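Local coordinates for Eps1p (Saccharomyces cerevisiae, PDB 4TW5), which belongs to the protein disulfide isomerase family and carries thioredoxin-fold domains, the first of which contains a disulfide-linked CPHC motif, at residues E87-N92 with I97-E102. Residues are numbered along the deposited sequence; the frame is centred on the assembly and turned at random.
Sequences EIRLYN and IKSFTE
Ile-97, Leu-90 and Ile-88 bury the most surface where the two strands of this antiparallel hairpin meet. With CG1 set beside its own backbone N (chi1 -71°), Ile-97 sends CD1 to Asn-92, whose side chain it crosses at about a right angle; CD1 lies 3.3 Å from Asn-92 ND2. Ile-97 CD1 also meets Leu-90 CD2 at 4.2 Å. Leu-90 faces both Ile-97 and Lys-98, a classic beta bulge: its N gives a nearly straight bond to Lys-98 O (2.9 Å, 176°), while its O takes a more bent one from Ile-97 N (2.9 Å, 143°). Further along, Phe-100 N bonds to Ile-88 O at 2.9 Å, and Ile-88 CD1 comes to the edge of the Phe-100 ring. On the other face, Arg-89 grips Glu-87 side-on, NE and NH2 both reaching OE2 from above the carboxylate plane. Ser-99 OG, bonded to Tyr-96 OH, lies 3.6 Å from Arg-89 CG. Strand 95-99 is one of the two outermost strands of this thioredoxin-fold sheet within the chain, and strand 27-33 pairs with the far side of 87-92. Helix 107-118 covers Leu-90 and Phe-100, while helix 121-124 touches Leu-90 and Ile-97 through Asn-123.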
loop_
_atom_site.group_PDB
_atom_site.type_symbol
_atom_site.label_atom_id
_atom_site.label_comp_id
_atom_site.label_asym_id
_atom_site.label_seq_id
_atom_site.Cartn_x
_atom_site.Cartn_y
_atom_site.Cartn_z
ATOM N N GLU A 87 19.093 46.784 15.811
ATOM C CA GLU A 87 18.927 45.878 14.682
ATOM C C GLU A 87 20.159 45.024 14.441
ATOM O O GLU A 87 21.235 45.545 14.115
ATOM C CB GLU A 87 18.588 46.653 13.421
ATOM C CG GLU A 87 18.386 45.748 12.237
ATOM C CD GLU A 87 17.656 46.415 11.104
ATOM O OE1 GLU A 87 17.184 47.560 11.284
ATOM O OE2 GLU A 87 17.564 45.789 10.026
ATOM N N ILE A 88 19.992 43.712 14.599
ATOM C CA ILE A 88 21.091 42.769 14.429
ATOM C C ILE A 88 21.108 42.117 13.041
ATOM O O ILE A 88 20.143 41.470 12.645
ATOM C CB ILE A 88 21.022 41.680 15.485
ATOM C CG1 ILE A 88 20.812 42.310 16.861
ATOM C CG2 ILE A 88 22.287 40.814 15.446
ATOM C CD1 ILE A 88 20.649 41.301 17.952
ATOM N N ARG A 89 22.217 42.265 12.320
ATOM C CA ARG A 89 22.295 41.852 10.914
ATOM C C ARG A 89 23.529 41.011 10.558
ATOM O O ARG A 89 24.587 41.141 11.189
ATOM C CB ARG A 89 22.288 43.081 10.014
ATOM C CG ARG A 89 21.045 43.942 10.061
ATOM C CD ARG A 89 21.144 44.996 8.988
ATOM N NE ARG A 89 19.926 45.778 8.852
ATOM C CZ ARG A 89 19.657 46.550 7.805
ATOM N NH1 ARG A 89 20.525 46.649 6.814
ATOM N NH2 ARG A 89 18.525 47.231 7.754
ATOM N N LEU A 90 23.375 40.144 9.552
ATOM C CA LEU A 90 24.475 39.375 8.985
ATOM C C LEU A 90 24.911 39.906 7.613
ATOM O O LEU A 90 24.104 40.058 6.693
ATOM C CB LEU A 90 24.106 37.897 8.860
ATOM C CG LEU A 90 25.227 36.964 8.352
ATOM C CD1 LEU A 90 26.390 36.849 9.376
ATOM C CD2 LEU A 90 24.673 35.597 8.036
ATOM N N TYR A 91 26.200 40.181 7.477
ATOM C CA TYR A 91 26.768 40.623 6.216
ATOM C C TYR A 91 27.835 39.655 5.746
ATOM O O TYR A 91 28.428 38.935 6.551
ATOM C CB TYR A 91 27.365 42.016 6.358
ATOM C CG TYR A 91 26.342 43.129 6.418
ATOM C CD1 TYR A 91 25.583 43.340 7.564
ATOM C CD2 TYR A 91 26.164 43.998 5.348
ATOM C CE1 TYR A 91 24.653 44.367 7.631
ATOM C CE2 TYR A 91 25.234 45.030 5.408
ATOM C CZ TYR A 91 24.489 45.205 6.558
ATOM O OH TYR A 91 23.577 46.219 6.644
ATOM N N ASN A 92 28.028 39.574 4.434
ATOM C CA ASN A 92 29.201 38.899 3.905
ATOM C C ASN A 92 29.953 39.940 3.053
ATOM O O ASN A 92 29.535 41.101 3.013
ATOM C CB ASN A 92 28.820 37.607 3.175
ATOM C CG ASN A 92 27.929 37.822 1.934
ATOM O OD1 ASN A 92 27.695 38.934 1.466
ATOM N ND2 ASN A 92 27.449 36.714 1.398
ATOM N N ILE A 97 22.840 40.109 4.130
ATOM C CA ILE A 97 22.308 38.780 3.906
ATOM C C ILE A 97 20.938 38.627 4.565
ATOM O O ILE A 97 19.952 38.341 3.884
ATOM C CB ILE A 97 23.252 37.687 4.427
ATOM C CG1 ILE A 97 24.498 37.604 3.549
ATOM C CG2 ILE A 97 22.584 36.329 4.394
ATOM C CD1 ILE A 97 25.494 36.572 4.026
ATOM N N LYS A 98 20.872 38.853 5.875
ATOM C CA LYS A 98 19.639 38.645 6.626
ATOM C C LYS A 98 19.705 39.294 8.002
ATOM O O LYS A 98 20.785 39.648 8.459
ATOM C CB LYS A 98 19.381 37.146 6.776
ATOM C CG LYS A 98 20.316 36.488 7.788
ATOM C CD LYS A 98 19.977 35.029 8.037
ATOM C CE LYS A 98 20.369 34.160 6.869
ATOM N NZ LYS A 98 20.241 32.728 7.260
ATOM N N SER A 99 18.559 39.449 8.663
ATOM C CA SER A 99 18.528 39.981 10.034
ATOM C C SER A 99 18.193 38.892 11.038
ATOM O O SER A 99 17.486 37.947 10.717
ATOM C CB SER A 99 17.514 41.126 10.166
ATOM O OG SER A 99 17.890 42.243 9.372
ATOM N N PHE A 100 18.670 39.054 12.263
ATOM C CA PHE A 100 18.400 38.107 13.337
ATOM C C PHE A 100 17.378 38.695 14.317
ATOM O O PHE A 100 17.725 39.444 15.233
ATOM C CB PHE A 100 19.706 37.742 14.045
ATOM C CG PHE A 100 19.541 36.816 15.220
ATOM C CD1 PHE A 100 19.266 35.473 15.029
ATOM C CD2 PHE A 100 19.715 37.275 16.514
ATOM C CE1 PHE A 100 19.142 34.611 16.116
ATOM C CE2 PHE A 100 19.595 36.419 17.598
ATOM C CZ PHE A 100 19.307 35.092 17.402
ATOM N N THR A 101 16.115 38.346 14.105
ATOM C CA THR A 101 15.001 38.943 14.831
ATOM C C THR A 101 14.600 38.128 16.043
ATOM O O THR A 101 13.748 38.541 16.826
ATOM C CB THR A 101 13.784 39.072 13.937
ATOM O OG1 THR A 101 13.321 37.761 13.598
ATOM C CG2 THR A 101 14.137 39.836 12.674
ATOM N N GLU A 102 15.204 36.960 16.179
ATOM C CA GLU A 102 14.860 36.041 17.250
ATOM C C GLU A 102 14.988 36.705 18.617
ATOM O O GLU A 102 15.933 37.449 18.866
ATOM C CB GLU A 102 15.752 34.805 17.156
ATOM C CG GLU A 102 15.658 33.846 18.316
ATOM C CD GLU A 102 16.648 32.708 18.177
ATOM O OE1 GLU A 102 16.923 32.321 17.026
ATOM O OE2 GLU A 102 17.173 32.222 19.208
#